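PDB 6ZJK: ribonucleoside-diphosphate reductase subunit beta from Clostridium botulinum, which probably houses the di-iron radical cofactor of a class I ribonucleotide reductase, which converts ribonucleoside diphosphates to their deoxy forms. Local coordinates for residues 108-113 and 202-207; 138-143 and 235-240. One frame throughout, in Å; residues are numbered along the deposited sequence.

Interaction 1: 108-113 and 202-207. With FE (Fe (III) ion), chain G.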
loop_
_atom_site.group_PDB
_atom_site.type_symbol
_atom_site.label_atom_id
_atom_site.label_comp_id
_atom_site.label_asym_id
_atom_site.label_seq_id
_atom_site.Cartn_x
_atom_site.Cartn_y
_atom_site.Cartn_z
ATOM N N SER A 108 10.959 4.773 5.769
ATOM C CA SER A 108 10.410 3.874 6.722
ATOM C C SER A 108 9.297 4.533 7.481
ATOM O O SER A 108 8.300 3.958 7.661
ATOM C CB SER A 108 11.477 3.303 7.662
ATOM O OG SER A 108 12.298 2.400 7.001
ATOM N N VAL A 109 9.468 5.761 7.919
ATOM C CA VAL A 109 8.403 6.408 8.642
ATOM C C VAL A 109 7.238 6.791 7.729
ATOM O O VAL A 109 6.168 6.853 8.158
ATOM C CB VAL A 109 8.785 7.611 9.479
ATOM C CG1 VAL A 109 9.696 7.252 10.593
ATOM C CG2 VAL A 109 9.364 8.686 8.654
ATOM N N GLN A 110 7.498 7.020 6.468
ATOM C CA GLN A 110 6.466 7.312 5.521
ATOM C C GLN A 110 5.622 6.051 5.405
ATOM O O GLN A 110 4.452 6.119 5.484
ATOM C CB GLN A 110 7.039 7.680 4.182
ATOM C CG GLN A 110 7.611 9.064 4.075
ATOM C CD GLN A 110 6.624 10.137 4.319
ATOM O OE1 GLN A 110 6.350 10.484 5.427
ATOM N NE2 GLN A 110 6.078 10.661 3.263
ATOM N N SER A 111 6.229 4.881 5.309
ATOM C CA SER A 111 5.529 3.601 5.215
ATOM C C SER A 111 4.657 3.279 6.415
ATOM O O SER A 111 3.695 2.605 6.301
ATOM C CB SER A 111 6.494 2.460 5.015
ATOM O OG SER A 111 7.158 2.532 3.827
ATOM N N GLU A 112 5.023 3.758 7.572
ATOM C CA GLU A 112 4.272 3.571 8.734
ATOM C C GLU A 112 3.241 4.634 8.965
ATOM O O GLU A 112 2.242 4.349 9.519
ATOM C CB GLU A 112 5.188 3.595 9.923
ATOM C CG GLU A 112 6.060 2.392 10.052
ATOM C CD GLU A 112 5.328 1.200 10.544
ATOM O OE1 GLU A 112 5.769 0.121 10.217
ATOM O OE2 GLU A 112 4.347 1.350 11.261
ATOM N N ASN A 113 3.497 5.862 8.577
ATOM C CA ASN A 113 2.568 6.934 8.838
ATOM C C ASN A 113 1.449 7.155 7.827
ATOM O O ASN A 113 0.404 7.532 8.204
ATOM C CB ASN A 113 3.296 8.240 8.993
ATOM C CG ASN A 113 2.424 9.328 9.501
ATOM O OD1 ASN A 113 1.847 9.210 10.552
ATOM N ND2 ASN A 113 2.342 10.386 8.775
ATOM N N ILE A 202 6.749 18.858 3.466
ATOM C CA ILE A 202 8.108 19.307 3.690
ATOM C C ILE A 202 9.108 18.177 3.482
ATOM O O ILE A 202 10.014 18.320 2.749
ATOM C CB ILE A 202 8.261 19.901 5.071
ATOM C CG1 ILE A 202 7.582 21.248 5.122
ATOM C CG2 ILE A 202 9.713 20.037 5.422
ATOM C CD1 ILE A 202 7.261 21.710 6.493
ATOM N N LEU A 203 8.828 17.038 4.076
ATOM C CA LEU A 203 9.673 15.861 3.987
ATOM C C LEU A 203 10.001 15.484 2.588
ATOM O O LEU A 203 11.100 15.355 2.258
ATOM C CB LEU A 203 9.067 14.711 4.741
ATOM C CG LEU A 203 9.747 13.343 4.687
ATOM C CD1 LEU A 203 9.309 12.493 5.829
ATOM C CD2 LEU A 203 9.603 12.614 3.405
ATOM N N GLU A 204 9.015 15.416 1.748
ATOM C CA GLU A 204 9.175 15.055 0.373
ATOM C C GLU A 204 9.706 16.105 -0.543
ATOM O O GLU A 204 10.415 15.812 -1.434
ATOM C CB GLU A 204 7.821 14.636 -0.120
ATOM C CG GLU A 204 7.248 13.570 0.784
ATOM C CD GLU A 204 6.304 12.614 0.126
ATOM O OE1 GLU A 204 5.275 13.086 -0.286
ATOM O OE2 GLU A 204 6.597 11.416 0.064
ATOM N N GLY A 205 9.307 17.338 -0.338
ATOM C CA GLY A 205 9.734 18.410 -1.211
ATOM C C GLY A 205 11.020 19.083 -0.809
ATOM O O GLY A 205 11.551 19.886 -1.585
ATOM N N ILE A 206 11.541 18.787 0.387
ATOM C CA ILE A 206 12.763 19.440 0.863
ATOM C C ILE A 206 13.830 18.414 1.262
ATOM O O ILE A 206 14.937 18.427 0.712
ATOM C CB ILE A 206 12.462 20.383 2.035
ATOM C CG1 ILE A 206 11.458 21.471 1.599
ATOM C CG2 ILE A 206 13.766 21.032 2.553
ATOM C CD1 ILE A 206 11.968 22.377 0.483
ATOM N N TYR A 207 13.508 17.515 2.204
ATOM C CA TYR A 207 14.543 16.622 2.738
ATOM C C TYR A 207 15.060 15.681 1.656
ATOM O O TYR A 207 16.271 15.527 1.495
ATOM C CB TYR A 207 14.026 15.815 3.941
ATOM C CG TYR A 207 13.494 16.651 5.096
ATOM C CD1 TYR A 207 13.907 17.963 5.284
ATOM C CD2 TYR A 207 12.558 16.127 5.985
ATOM C CE1 TYR A 207 13.408 18.731 6.334
ATOM C CE2 TYR A 207 12.056 16.887 7.038
ATOM C CZ TYR A 207 12.483 18.188 7.204
ATOM O OH TYR A 207 11.998 18.959 8.242
HETATM FE FE FE G . 7.719 10.026 -1.117
HETATM O O HOH W 1 9.018 9.218 -2.640
#
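Gln110 lays the amide end of its side chain over the two methyls of Leu203, the two side chains running past each other in opposite directions between helix 90-118 and helix 190-220. The carbonyl side of the amide sits nearer one branch, with Gln110 OE1 3.6 Å from Leu203 CD1, while Leu203 CD2 lies 4.0 Å from both Gln110 CD and Gln110 NE2. A bend at chi2 (-61°) brings the amide over Leu203, and the turn about the last bond points its nitrogen toward the next residue, Glu204. There Gln110 NE2 gives a weak hydrogen bond to Glu204 OE2, 3.3 Å long and clearly bent, the N-H...O angle being 135°. Amide and carboxylate are steeply turned against each other, their planes 62° apart.

Glu204 OE2 has a stronger engagement, since the same oxygen binds the iron of chain G at 2.1 Å. Its CB bond does not aim at helix 90-118; the chain, extended beyond CG, brings the carboxylate in. Glu137, Glu238, His241 and a water at 2.2 Å from the iron complete this metal's ligands. Glu204 lies within a wider pi-type turn of helix 190-220, at 203-207.

The Gln110 amide is held at both ends from outside the pair: OE1 is hydrogen-bonded to Tyr181 of helix 168-186, and NE2 also bonds Asn200, one turn before Glu204. Tyr181 touches Leu203 as well, and the second subunit packs against Val109 and Asn113 of helix 90-118.

With both amide atoms engaged in a buried setting, the rotation of Gln110 is well defined. Because its NE2 meets a ligand oxygen, Gln110 is a second-shell neighbour of the iron, and its N-H probably draws slightly on the electron density of the Glu204 carboxylate.

Interaction 2: 138-143 and 235-240. With FE (Fe (III) ion), chain H; FE (Fe (III) ion), chain G.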
loop_
_atom_site.group_PDB
_atom_site.type_symbol
_atom_site.label_atom_id
_atom_site.label_comp_id
_atom_site.label_asym_id
_atom_site.label_seq_id
_atom_site.Cartn_x
_atom_site.Cartn_y
_atom_site.Cartn_z
ATOM N N GLU A 138 7.728 1.674 0.216
ATOM C CA GLU A 138 8.336 0.382 0.524
ATOM C C GLU A 138 9.379 0.000 -0.519
ATOM O O GLU A 138 10.429 -0.573 -0.182
ATOM C CB GLU A 138 7.274 -0.712 0.644
ATOM C CG GLU A 138 6.268 -0.527 1.778
ATOM C CD GLU A 138 6.818 -0.889 3.145
ATOM O OE1 GLU A 138 8.016 -1.232 3.258
ATOM O OE2 GLU A 138 6.039 -0.850 4.123
ATOM N N ILE A 139 9.105 0.289 -1.790
ATOM C CA ILE A 139 10.081 -0.007 -2.837
ATOM C C ILE A 139 11.338 0.856 -2.685
ATOM O O ILE A 139 12.464 0.387 -2.928
ATOM C CB ILE A 139 9.422 0.125 -4.218
ATOM C CG1 ILE A 139 8.404 -1.017 -4.384
ATOM C CG2 ILE A 139 10.445 0.084 -5.344
ATOM C CD1 ILE A 139 7.911 -1.173 -5.801
ATOM N N HIS A 140 11.176 2.056 -2.197
ATOM C CA HIS A 140 12.280 2.979 -2.019
ATOM C C HIS A 140 13.190 2.459 -0.940
ATOM O O HIS A 140 14.338 2.361 -1.115
ATOM C CB HIS A 140 11.803 4.396 -1.710
ATOM C CG HIS A 140 11.114 5.064 -2.860
ATOM N ND1 HIS A 140 10.344 6.194 -2.724
ATOM C CD2 HIS A 140 11.034 4.709 -4.151
ATOM C CE1 HIS A 140 9.841 6.493 -3.894
ATOM N NE2 HIS A 140 10.245 5.615 -4.771
ATOM N N ALA A 141 12.602 2.101 0.154
ATOM C CA ALA A 141 13.361 1.587 1.286
ATOM C C ALA A 141 14.127 0.328 0.911
ATOM O O ALA A 141 15.272 0.131 1.349
ATOM C CB ALA A 141 12.427 1.335 2.470
ATOM N N GLN A 142 13.579 -0.527 0.077
ATOM C CA GLN A 142 14.225 -1.748 -0.341
ATOM C C GLN A 142 15.362 -1.525 -1.267
ATOM O O GLN A 142 16.302 -2.250 -1.258
ATOM C CB GLN A 142 13.249 -2.684 -1.024
ATOM C CG GLN A 142 13.766 -4.066 -1.276
ATOM C CD GLN A 142 14.161 -4.272 -2.661
ATOM O OE1 GLN A 142 13.598 -3.734 -3.544
ATOM N NE2 GLN A 142 15.126 -5.054 -2.858
ATOM N N SER A 143 15.220 -0.534 -2.111
ATOM C CA SER A 143 16.280 -0.059 -2.993
ATOM C C SER A 143 17.578 0.174 -2.231
ATOM O O SER A 143 18.662 0.081 -2.826
ATOM C CB SER A 143 15.865 1.228 -3.726
ATOM O OG SER A 143 15.896 2.364 -2.869
ATOM N N ASN A 235 13.275 9.894 -7.513
ATOM C CA ASN A 235 12.983 11.303 -7.747
ATOM C C ASN A 235 11.677 11.375 -8.552
ATOM O O ASN A 235 10.828 12.031 -8.167
ATOM C CB ASN A 235 14.128 11.950 -8.500
ATOM C CG ASN A 235 14.171 13.469 -8.372
ATOM O OD1 ASN A 235 13.226 14.118 -8.023
ATOM N ND2 ASN A 235 15.314 13.995 -8.646
ATOM N N ARG A 236 11.582 10.646 -9.641
ATOM C CA ARG A 236 10.380 10.560 -10.415
ATOM C C ARG A 236 9.126 10.265 -9.569
ATOM O O ARG A 236 8.197 11.009 -9.622
ATOM C CB ARG A 236 10.536 9.597 -11.523
ATOM C CG ARG A 236 9.375 9.590 -12.467
ATOM C CD ARG A 236 9.616 8.707 -13.635
ATOM N NE ARG A 236 9.570 7.299 -13.316
ATOM C CZ ARG A 236 9.684 6.354 -14.212
ATOM N NH1 ARG A 236 9.821 6.659 -15.438
ATOM N NH2 ARG A 236 9.651 5.108 -13.891
ATOM N N ASP A 237 9.156 9.266 -8.715
ATOM C CA ASP A 237 8.061 8.987 -7.866
ATOM C C ASP A 237 7.824 10.166 -6.936
ATOM O O ASP A 237 6.749 10.537 -6.725
ATOM C CB ASP A 237 8.272 7.737 -6.989
ATOM C CG ASP A 237 8.241 6.412 -7.747
ATOM O OD1 ASP A 237 7.870 6.296 -8.882
ATOM O OD2 ASP A 237 8.652 5.447 -7.160
ATOM N N GLU A 238 8.853 10.775 -6.386
ATOM C CA GLU A 238 8.692 11.877 -5.482
ATOM C C GLU A 238 7.920 13.073 -6.051
ATOM O O GLU A 238 7.225 13.697 -5.384
ATOM C CB GLU A 238 10.037 12.306 -4.929
ATOM C CG GLU A 238 9.970 13.132 -3.703
ATOM C CD GLU A 238 9.716 12.322 -2.457
ATOM O OE1 GLU A 238 10.595 11.702 -1.881
ATOM O OE2 GLU A 238 8.606 12.219 -2.059
ATOM N N VAL A 239 8.088 13.360 -7.305
ATOM C CA VAL A 239 7.354 14.406 -7.947
ATOM C C VAL A 239 5.857 14.188 -7.848
ATOM O O VAL A 239 5.170 15.069 -7.514
ATOM C CB VAL A 239 7.755 14.554 -9.389
ATOM C CG1 VAL A 239 6.794 15.466 -10.080
ATOM C CG2 VAL A 239 9.129 15.143 -9.431
ATOM N N THR A 240 5.407 12.965 -8.064
ATOM C CA THR A 240 4.032 12.586 -7.958
ATOM C C THR A 240 3.552 12.668 -6.545
ATOM O O THR A 240 2.465 13.031 -6.323
ATOM C CB THR A 240 3.744 11.223 -8.593
ATOM O OG1 THR A 240 4.253 10.168 -7.801
ATOM C CG2 THR A 240 4.353 11.131 -9.878
HETATM FE FE FE H . 10.160 7.830 -1.029
HETATM FE FE FE G . 7.719 10.026 -1.117
HETATM O O HOH W 1 9.018 9.218 -2.640
#
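His140 binds the iron of chain H through ND1 at 2.4 Å, and the far nitrogen of the same ring reaches across to Asp237 on helix 225-255. Asp107 and Glu137 complete the protein ligands of this iron, and Glu137 also binds the iron of chain G. The link to Asp237 is a hydrogen bond from His140 NE2 to Asp237 OD2, 2.9 Å long with an N-H...O angle of 149°. The carboxylate receives it on its anti lone pair, and the oxygen stands slightly out of the imidazole plane, although ring and carboxylate are only 25° from coplanar. With iron on one nitrogen and Asp237 on the other, the ring is fixed in its rotation, and the carboxylate probably makes the imidazole a more electron-rich ligand.

One residue further on, Glu238 faces the other metal. Its chain bends at chi2 (79°), which brings Glu238 OE2 to 2.5 Å from the iron of chain G. A water joins the two irons, at 2.4 Å from that of chain H and 2.2 Å from that of chain G.

Farther out, Asp237 OD2 takes a second hydrogen bond from Trp71 NE1, anchoring the oxygen that steadies the histidine. Trp71-Asp237-His140 matches the relay of class I R2 subunits, consistent with a part in radical transfer, and the carboxylate-rich iron pair inside a helical bundle is characteristic of their ferritin-like fold.

Both interactions are buried and meet at one di-iron site: Glu204 of interaction 1 and Glu238 of interaction 2 bind the same chain G iron, their OE2 atoms 3.0 Å apart, and the bridging water belongs to both. Four different helices take part, with the segments alternating along the chain: 90-118 pairs with 190-220, and 124-151 with 225-255. Interaction 1, nearer the centre of the chain, mixes leucine packing with a weak amide bond to a ligand; interaction 2 is almost wholly polar, resting on a firmer histidine-carboxylate bond. The first segment of each also reaches the second subunit: Arg49 of the second subunit forms salt bridges with both Glu112 and Glu138.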